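Long-range contacts in polyketide synthase type I (Bacillus amyloliquefaciens, PDB 5KKU), which probably dehydrates carrier-protein-bound beta-hydroxyacyl intermediates, as the N-terminal dehydratase domain of a polyketide synthase in the difficidin assembly line: residues Gln13-Thr18 against Val66-Glu71; Phe72-Tyr77 against Ile91-Ala96; Asp119-Lys124 against Gly270-Glu275. One frame throughout, in Å; residues are numbered along the deposited sequence.

Contact 1: residues Gln13-Thr18 against Val66-Glu71; sequences QKISHT and VVTSEE
In the N-terminal hotdog fold, the bend that follows strand 9-15 is pinned by His17 to Thr68 and to the turn at Ser69 and Glu70. His17 and Thr68 are joined by a hydrogen bond at the edge of the imidazole, His17 ND1 to Thr68 OG1 at 2.9 Å with an angle of 149°, in which either group could give the proton. With CG anti to the backbone N (chi1 -174°), the histidine lays one ring face over the Ser69-Glu70 peptide. Glu70 N sits 3.4 Å above the His17 ring plane at its centre, while the carbonyl carbon of Ser69 lies nearer the rim. The ring packs closely on this peptide, with His17 CG 3.0 Å from Ser69 O. Glu70, folded back at its second torsion, brings its carboxylate to the far end of the imidazole with the two planes 70° apart. Glu70 OE2 stops 3.6 Å from His17 NE2; no bond is made, though the carboxylate so near might slightly favour a protonated ring. Farther back along the two segments, Thr68 CG2 rests 3.9 Å from Ile15 O, and Ile15 CG2 meets Val66 CG1 at 4.2 Å. Ser69 OG accepts from Glu71 N in an ST turn, which shapes the chain next to the ring. The predicted catalytic His25 lies about 10 Å from Thr68, side chain to side chain. Strand 30-33 flanks the contact, with Leu33 against both Ile15 and Val66 and Arg31 holding the carbonyl of His17. Strand 73-83 borders Ile15 and Val66 through Leu76 and Lys74, and His296 of the C-terminal histidine tag, near the end of helix 286-297, reaches Val67.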
loop_
_atom_site.group_PDB
_atom_site.type_symbol
_atom_site.label_atom_id
_atom_site.label_comp_id
_atom_site.label_asym_id
_atom_site.label_seq_id
_atom_site.Cartn_x
_atom_site.Cartn_y
_atom_site.Cartn_z
ATOM N N GLN A 13 -1.539 8.289 16.268
ATOM C CA GLN A 13 -0.447 7.418 15.871
ATOM C C GLN A 13 0.816 8.214 15.587
ATOM O O GLN A 13 0.743 9.282 15.126
ATOM C CB GLN A 13 -0.826 6.630 14.667
ATOM C CG GLN A 13 -1.929 5.626 14.869
ATOM C CD GLN A 13 -1.475 4.439 15.620
ATOM O OE1 GLN A 13 -0.800 3.609 15.088
ATOM N NE2 GLN A 13 -1.780 4.399 16.863
ATOM N N LYS A 14 1.966 7.643 15.858
ATOM C CA LYS A 14 3.215 8.341 15.657
ATOM C C LYS A 14 4.081 7.782 14.553
ATOM O O LYS A 14 4.417 6.661 14.570
ATOM C CB LYS A 14 4.014 8.334 16.934
ATOM C CG LYS A 14 3.241 8.762 18.139
ATOM C CD LYS A 14 4.163 9.095 19.268
ATOM C CE LYS A 14 3.432 9.787 20.381
ATOM N NZ LYS A 14 2.233 9.024 20.782
ATOM N N ILE A 15 4.438 8.580 13.584
ATOM C CA ILE A 15 5.388 8.191 12.566
ATOM C C ILE A 15 6.673 8.997 12.719
ATOM O O ILE A 15 6.765 10.090 12.291
ATOM C CB ILE A 15 4.845 8.417 11.161
ATOM C CG1 ILE A 15 3.593 7.619 10.896
ATOM C CG2 ILE A 15 5.882 8.078 10.130
ATOM C CD1 ILE A 15 3.690 6.151 11.184
ATOM N N SER A 16 7.667 8.431 13.360
ATOM C CA SER A 16 8.920 9.132 13.530
ATOM C C SER A 16 9.870 9.005 12.359
ATOM O O SER A 16 9.739 8.139 11.567
ATOM C CB SER A 16 9.587 8.694 14.793
ATOM O OG SER A 16 9.944 7.360 14.716
ATOM N N HIS A 17 10.837 9.882 12.283
ATOM C CA HIS A 17 11.854 9.894 11.252
ATOM C C HIS A 17 12.661 8.606 11.225
ATOM O O HIS A 17 13.119 8.223 10.200
ATOM C CB HIS A 17 12.761 11.139 11.413
ATOM C CG HIS A 17 13.760 11.336 10.334
ATOM N ND1 HIS A 17 13.406 11.613 9.048
ATOM C CD2 HIS A 17 15.104 11.294 10.349
ATOM C CE1 HIS A 17 14.479 11.741 8.314
ATOM N NE2 HIS A 17 15.528 11.538 9.078
ATOM N N THR A 18 12.809 7.950 12.369
ATOM C CA THR A 18 13.528 6.706 12.509
ATOM C C THR A 18 12.721 5.447 12.251
ATOM O O THR A 18 13.220 4.365 12.294
ATOM C CB THR A 18 14.246 6.552 13.850
ATOM O OG1 THR A 18 13.331 6.710 14.902
ATOM C CG2 THR A 18 15.328 7.558 13.977
ATOM N N VAL A 66 2.941 11.428 3.943
ATOM C CA VAL A 66 3.550 11.696 5.227
ATOM C C VAL A 66 5.074 11.703 5.077
ATOM O O VAL A 66 5.664 10.692 4.868
ATOM C CB VAL A 66 3.120 10.683 6.297
ATOM C CG1 VAL A 66 3.965 10.772 7.538
ATOM C CG2 VAL A 66 1.666 10.829 6.648
ATOM N N VAL A 67 5.683 12.875 5.159
ATOM C CA VAL A 67 7.115 13.063 5.038
ATOM C C VAL A 67 7.769 13.363 6.385
ATOM O O VAL A 67 7.335 14.206 7.079
ATOM C CB VAL A 67 7.425 14.164 4.035
ATOM C CG1 VAL A 67 8.866 14.608 4.078
ATOM C CG2 VAL A 67 7.063 13.725 2.652
ATOM N N THR A 68 8.885 12.719 6.658
ATOM C CA THR A 68 9.653 13.003 7.858
ATOM C C THR A 68 10.972 13.658 7.587
ATOM O O THR A 68 11.438 13.655 6.501
ATOM C CB THR A 68 9.864 11.777 8.762
ATOM O OG1 THR A 68 10.772 10.866 8.161
ATOM C CG2 THR A 68 8.626 11.090 8.969
ATOM N N SER A 69 11.582 14.193 8.611
ATOM C CA SER A 69 12.829 14.882 8.509
ATOM C C SER A 69 13.669 14.675 9.763
ATOM O O SER A 69 13.166 14.269 10.754
ATOM C CB SER A 69 12.545 16.353 8.286
ATOM O OG SER A 69 13.675 17.149 8.325
ATOM N N GLU A 70 14.959 14.944 9.706
ATOM C CA GLU A 70 15.741 15.071 10.898
ATOM C C GLU A 70 15.191 16.151 11.813
ATOM O O GLU A 70 15.306 16.068 13.003
ATOM C CB GLU A 70 17.172 15.351 10.564
ATOM C CG GLU A 70 17.851 14.145 9.998
ATOM C CD GLU A 70 18.317 13.168 11.049
ATOM O OE1 GLU A 70 18.315 13.553 12.226
ATOM O OE2 GLU A 70 18.696 12.043 10.699
ATOM N N GLU A 71 14.618 17.174 11.203
ATOM C CA GLU A 71 14.081 18.300 11.890
ATOM C C GLU A 71 12.736 18.057 12.556
ATOM O O GLU A 71 12.415 18.750 13.458
ATOM C CB GLU A 71 13.943 19.457 10.940
ATOM C CG GLU A 71 15.210 19.967 10.304
ATOM C CD GLU A 71 16.325 20.155 11.281
ATOM O OE1 GLU A 71 16.198 21.021 12.121
ATOM O OE2 GLU A 71 17.314 19.432 11.239
#

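Contact 2: residues Phe72-Tyr77 against Ile91-Ala96; sequences FDKHLY and ITSEKA
Phe72, just ahead of the strand, lays one ring face against the aliphatic chain of Lys95. A chi1 of 53°, with Phe72 CG between the backbone N and the carbonyl carbon, turns the ring to the lysine, and Lys95 CD lies 3.8 Å from the Phe72 centroid in a CH-pi contact; the ammonium is too distant for more than a weak cation-pi attraction. Asp73 forms an antiparallel hydrogen-bonded pair with Ala96, Asp73 N reaching Ala96 O at 2.9 Å, while its OD1 accepts from the amide of His17. Lys74 is bent at three successive torsions, and its CD passes 3.3 Å from Glu94 O before NZ bonds Val67 O. His75 exchanges two backbone bonds with Glu94, and Ala96 CB makes a CH-pi contact over the centre of the His75 imidazole, 3.8 Å from the centroid. On the other face, Leu76 CD1 packs 3.6 Å from Ser93 CB, with helix 37-49 also touching the leucine; Ser93 OG turns to Asn109. Tyr77 pairs with Thr92 and extends diagonally to Glu94: Tyr77 OH donates to Glu94 OE1 at 2.8 Å, the acceptor lying in the plane of the ring and the carboxylate turned only 30° from it. Glu94 OE2 is taken by the amide of Gly103, and Arg106 makes a long, weak ion pair with OE1. Strand 73-83 and strand 86-97 are thus held as a hairpin by both backbone and side chains, and the phenol and the Gly103 amide, with a small share from the distant Arg106, would be expected to stabilise the charged form of the buried carboxylate.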
loop_
_atom_site.group_PDB
_atom_site.type_symbol
_atom_site.label_atom_id
_atom_site.label_comp_id
_atom_site.label_asym_id
_atom_site.label_seq_id
_atom_site.Cartn_x
_atom_site.Cartn_y
_atom_site.Cartn_z
ATOM N N PHE A 72 11.947 17.111 12.057
ATOM C CA PHE A 72 10.622 16.802 12.604
ATOM C C PHE A 72 10.099 15.387 12.415
ATOM O O PHE A 72 10.308 14.770 11.445
ATOM C CB PHE A 72 9.547 17.780 12.121
ATOM C CG PHE A 72 9.482 17.921 10.654
ATOM C CD1 PHE A 72 8.772 17.041 9.912
ATOM C CD2 PHE A 72 10.182 18.893 10.025
ATOM C CE1 PHE A 72 8.721 17.141 8.564
ATOM C CE2 PHE A 72 10.153 19.003 8.689
ATOM C CZ PHE A 72 9.412 18.128 7.956
ATOM N N ASP A 73 9.360 14.890 13.363
ATOM C CA ASP A 73 8.630 13.665 13.177
ATOM C C ASP A 73 7.213 13.985 12.730
ATOM O O ASP A 73 6.933 15.088 12.350
ATOM C CB ASP A 73 8.601 12.872 14.460
ATOM C CG ASP A 73 9.957 12.498 14.943
ATOM O OD1 ASP A 73 10.826 12.229 14.137
ATOM O OD2 ASP A 73 10.147 12.451 16.129
ATOM N N LYS A 74 6.308 13.038 12.782
ATOM C CA LYS A 74 4.924 13.314 12.508
ATOM C C LYS A 74 3.993 12.672 13.496
ATOM O O LYS A 74 4.209 11.599 13.902
ATOM C CB LYS A 74 4.546 12.896 11.108
ATOM C CG LYS A 74 5.177 13.689 10.033
ATOM C CD LYS A 74 4.717 15.098 10.039
ATOM C CE LYS A 74 4.277 15.464 8.666
ATOM N NZ LYS A 74 5.400 15.764 7.757
ATOM N N HIS A 75 2.944 13.374 13.856
ATOM C CA HIS A 75 1.822 12.815 14.558
ATOM C C HIS A 75 0.660 12.692 13.660
ATOM O O HIS A 75 0.297 13.609 13.031
ATOM C CB HIS A 75 1.433 13.661 15.759
ATOM C CG HIS A 75 2.306 13.456 16.941
ATOM N ND1 HIS A 75 2.040 14.016 18.152
ATOM C CD2 HIS A 75 3.450 12.770 17.089
ATOM C CE1 HIS A 75 2.975 13.678 19.001
ATOM N NE2 HIS A 75 3.838 12.915 18.383
ATOM N N LEU A 76 0.044 11.551 13.605
ATOM C CA LEU A 76 -1.109 11.332 12.780
ATOM C C LEU A 76 -2.385 11.250 13.612
ATOM O O LEU A 76 -2.395 10.752 14.679
ATOM C CB LEU A 76 -0.912 10.047 11.990
ATOM C CG LEU A 76 -0.093 10.108 10.722
ATOM C CD1 LEU A 76 1.263 10.731 10.928
ATOM C CD2 LEU A 76 -0.003 8.761 10.069
ATOM N N TYR A 77 -3.474 11.769 13.115
ATOM C CA TYR A 77 -4.752 11.709 13.801
ATOM C C TYR A 77 -5.775 10.907 12.988
ATOM O O TYR A 77 -6.204 11.332 11.966
ATOM C CB TYR A 77 -5.261 13.109 14.112
ATOM C CG TYR A 77 -4.310 13.976 14.875
ATOM C CD1 TYR A 77 -4.048 13.735 16.179
ATOM C CD2 TYR A 77 -3.669 15.030 14.282
ATOM C CE1 TYR A 77 -3.187 14.512 16.878
ATOM C CE2 TYR A 77 -2.812 15.821 14.984
ATOM C CZ TYR A 77 -2.579 15.540 16.292
ATOM O OH TYR A 77 -1.749 16.279 17.023
ATOM N N ILE A 91 -7.489 10.363 8.010
ATOM C CA ILE A 91 -6.199 10.516 8.622
ATOM C C ILE A 91 -5.561 11.855 8.280
ATOM O O ILE A 91 -5.389 12.221 7.155
ATOM C CB ILE A 91 -5.275 9.395 8.223
ATOM C CG1 ILE A 91 -5.876 8.061 8.560
ATOM C CG2 ILE A 91 -3.931 9.587 8.876
ATOM C CD1 ILE A 91 -5.006 6.934 8.180
ATOM N N THR A 92 -5.206 12.607 9.282
ATOM C CA THR A 92 -4.467 13.812 9.054
ATOM C C THR A 92 -3.173 13.709 9.819
ATOM O O THR A 92 -3.002 12.812 10.554
ATOM C CB THR A 92 -5.243 15.053 9.504
ATOM O OG1 THR A 92 -5.552 14.943 10.873
ATOM C CG2 THR A 92 -6.445 15.179 8.755
ATOM N N SER A 93 -2.309 14.688 9.669
ATOM C CA SER A 93 -1.046 14.680 10.363
ATOM C C SER A 93 -0.417 16.029 10.601
ATOM O O SER A 93 -0.737 16.986 9.978
ATOM C CB SER A 93 -0.061 13.788 9.650
ATOM O OG SER A 93 0.005 14.106 8.320
ATOM N N GLU A 94 0.552 16.069 11.479
ATOM C CA GLU A 94 1.141 17.292 11.917
ATOM C C GLU A 94 2.565 17.099 12.293
ATOM O O GLU A 94 2.901 16.051 12.682
ATOM C CB GLU A 94 0.372 17.734 13.139
ATOM C CG GLU A 94 0.705 19.051 13.737
ATOM C CD GLU A 94 0.323 19.130 15.188
ATOM O OE1 GLU A 94 -0.602 18.470 15.607
ATOM O OE2 GLU A 94 0.949 19.891 15.900
ATOM N N LYS A 95 3.383 18.132 12.173
ATOM C CA LYS A 95 4.760 18.037 12.587
ATOM C C LYS A 95 4.865 17.879 14.124
ATOM O O LYS A 95 4.085 18.444 14.858
ATOM C CB LYS A 95 5.551 19.240 12.129
ATOM C CG LYS A 95 6.114 19.215 10.735
ATOM C CD LYS A 95 6.899 20.502 10.486
ATOM C CE LYS A 95 7.026 20.951 9.041
ATOM N NZ LYS A 95 5.767 21.290 8.370
ATOM N N ALA A 96 5.820 17.112 14.594
ATOM C CA ALA A 96 6.099 17.040 16.012
ATOM C C ALA A 96 7.578 16.928 16.244
ATOM O O ALA A 96 8.302 16.631 15.365
ATOM C CB ALA A 96 5.391 15.878 16.626
#

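Contact 3: residues Asp119-Lys124 against Gly270-Glu275; sequences DAPRAK and GNVLAE
Val272 and Glu275 both turn toward the loop residues Pro121 and Ala123, one offering methyl groups and the other a carboxylate. The two branches of the valine are divided between the two loop residues. With CG1 anti to the backbone N (chi1 172°), that methyl meets Pro121 CB at 3.9 Å, and the proline and valine side chains run past each other in opposite directions. The second methyl is directed at Ala123, where Val272 CG2 stands 4.1 Å from Ala123 CB; its approach to the alanine carbonyl oxygen is doubtfully short. Glu275, extended beyond CG, reaches the bend between Pro121 and Ala123. Glu275 OE2 lies 3.0 Å from Ala123 N and 3.2 Å from Ala123 CB, and it accepts a weak hydrogen bond from Arg122 N at 3.4 Å. The other oxygen, OE1, is held by a salt bridge with Arg226 and a hydrogen bond with Tyr230 OH. These partners would help to hold the carboxylate with OE2 directed at the loop backbone. Arg122 CB lies near Glu275 OE2, and the guanidinium of the arginine leads away. Three residues apart on one strand, Val272 and Glu275 would ordinarily face opposite ways; a classic beta bulge, with Leu273 and Ala274 both set against Ile265, brings them to the same face. Thr264 of strand 258-266 touches Val272 and Ala123 there, and Tyr266 OH bonds the carbonyl of Lys124. Chain leaving the N-terminal hotdog is thereby laid on the beta sheet of the C-terminal one, in keeping with the double-hotdog fold of polyketide synthase dehydratases.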
loop_
_atom_site.group_PDB
_atom_site.type_symbol
_atom_site.label_atom_id
_atom_site.label_comp_id
_atom_site.label_asym_id
_atom_site.label_seq_id
_atom_site.Cartn_x
_atom_site.Cartn_y
_atom_site.Cartn_z
ATOM N N ASP A 119 -19.071 -10.858 4.199
ATOM C CA ASP A 119 -19.175 -11.620 2.960
ATOM C C ASP A 119 -17.871 -12.347 2.648
ATOM O O ASP A 119 -16.785 -11.838 2.927
ATOM C CB ASP A 119 -19.558 -10.703 1.797
ATOM C CG ASP A 119 -21.023 -10.312 1.821
ATOM O OD1 ASP A 119 -21.866 -11.134 1.407
ATOM O OD2 ASP A 119 -21.330 -9.182 2.255
ATOM N N ALA A 120 -17.986 -13.537 2.068
ATOM C CA ALA A 120 -16.849 -14.312 1.727
ATOM C C ALA A 120 -16.087 -13.793 0.539
ATOM O O ALA A 120 -16.585 -13.042 -0.252
ATOM C CB ALA A 120 -17.334 -15.706 1.456
ATOM N N PRO A 121 -14.768 -14.258 0.477
ATOM C CA PRO A 121 -14.036 -13.808 -0.707
ATOM C C PRO A 121 -14.655 -14.192 -2.018
ATOM O O PRO A 121 -15.190 -15.240 -2.168
ATOM C CB PRO A 121 -12.703 -14.509 -0.565
ATOM C CG PRO A 121 -12.474 -14.519 0.864
ATOM C CD PRO A 121 -13.750 -15.034 1.340
ATOM N N ARG A 122 -14.514 -13.306 -2.973
ATOM C CA ARG A 122 -15.069 -13.500 -4.282
ATOM C C ARG A 122 -14.037 -13.982 -5.293
ATOM O O ARG A 122 -14.372 -14.322 -6.388
ATOM C CB ARG A 122 -15.681 -12.209 -4.767
ATOM C CG ARG A 122 -17.154 -12.052 -4.418
ATOM C CD ARG A 122 -17.685 -10.714 -4.892
ATOM N NE ARG A 122 -19.082 -10.553 -4.540
ATOM C CZ ARG A 122 -19.946 -11.555 -4.486
ATOM N NH1 ARG A 122 -19.556 -12.765 -4.782
ATOM N NH2 ARG A 122 -21.197 -11.354 -4.120
ATOM N N ALA A 123 -12.773 -13.998 -4.884
ATOM C CA ALA A 123 -11.691 -14.438 -5.756
ATOM C C ALA A 123 -11.380 -15.916 -5.545
ATOM O O ALA A 123 -10.965 -16.324 -4.461
ATOM C CB ALA A 123 -10.447 -13.593 -5.525
ATOM N N LYS A 124 -11.584 -16.713 -6.590
ATOM C CA LYS A 124 -11.326 -18.147 -6.522
ATOM C C LYS A 124 -9.843 -18.430 -6.308
ATOM O O LYS A 124 -8.983 -17.702 -6.805
ATOM C CB LYS A 124 -11.817 -18.840 -7.794
ATOM C CG LYS A 124 -13.263 -18.536 -8.149
ATOM C CD LYS A 124 -13.394 -18.080 -9.593
ATOM C CE LYS A 124 -13.466 -16.565 -9.689
ATOM N NZ LYS A 124 -14.253 -16.122 -10.873
ATOM N N GLY A 270 -2.908 -21.496 -1.903
ATOM C CA GLY A 270 -3.968 -20.974 -2.715
ATOM C C GLY A 270 -5.146 -20.347 -2.033
ATOM O O GLY A 270 -6.093 -20.099 -2.666
ATOM N N ASN A 271 -5.094 -20.089 -0.751
ATOM C CA ASN A 271 -6.123 -19.354 -0.060
ATOM C C ASN A 271 -6.053 -17.867 -0.285
ATOM O O ASN A 271 -5.003 -17.340 -0.392
ATOM C CB ASN A 271 -6.001 -19.607 1.425
ATOM C CG ASN A 271 -6.053 -21.058 1.769
ATOM O OD1 ASN A 271 -6.968 -21.753 1.387
ATOM N ND2 ASN A 271 -5.064 -21.518 2.465
ATOM N N VAL A 272 -7.203 -17.229 -0.376
ATOM C CA VAL A 272 -7.293 -15.783 -0.425
ATOM C C VAL A 272 -6.880 -15.084 0.882
ATOM O O VAL A 272 -7.499 -15.238 1.871
ATOM C CB VAL A 272 -8.670 -15.327 -0.918
ATOM C CG1 VAL A 272 -8.832 -13.831 -0.774
ATOM C CG2 VAL A 272 -8.869 -15.703 -2.362
ATOM N N LEU A 273 -5.841 -14.283 0.853
ATOM C CA LEU A 273 -5.451 -13.558 2.041
ATOM C C LEU A 273 -6.036 -12.172 2.003
ATOM O O LEU A 273 -6.500 -11.717 3.000
ATOM C CB LEU A 273 -3.944 -13.502 2.301
ATOM C CG LEU A 273 -3.049 -14.682 2.017
ATOM C CD1 LEU A 273 -1.607 -14.298 1.864
ATOM C CD2 LEU A 273 -3.207 -15.820 2.986
ATOM N N ALA A 274 -6.014 -11.548 0.851
ATOM C CA ALA A 274 -6.546 -10.245 0.676
ATOM C C ALA A 274 -7.079 -9.959 -0.727
ATOM O O ALA A 274 -6.654 -10.533 -1.658
ATOM C CB ALA A 274 -5.499 -9.246 1.072
ATOM N N GLU A 275 -7.980 -9.013 -0.855
ATOM C CA GLU A 275 -8.508 -8.601 -2.117
ATOM C C GLU A 275 -8.426 -7.107 -2.284
ATOM O O GLU A 275 -8.776 -6.361 -1.391
ATOM C CB GLU A 275 -9.961 -9.014 -2.254
ATOM C CG GLU A 275 -10.253 -10.477 -2.430
ATOM C CD GLU A 275 -11.671 -10.706 -2.857
ATOM O OE1 GLU A 275 -12.552 -10.257 -2.189
ATOM O OE2 GLU A 275 -11.907 -11.286 -3.884
#

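In the fold
Following the chain from its N terminus, contact 1 closes a loop of 47 residues that includes helix 37-49 and strand 55-62. Contact 2 opens immediately afterwards and closes the short hairpin of strands 73-83 and 86-97. Contact 3 begins later and spans 145 residues, enclosing most of the C-terminal hotdog fold. The three follow one another in series, and none nests in or crosses another. Contacts 1 and 2 have centres about 8 Å apart and touch directly: strand 9-15 lies beside strand 73-83, and strand 66-67 leads into it. Contact 3 is about 34 Å from either, centre to centre, on the opposite side of the chain's centre, and joins the two hotdog folds.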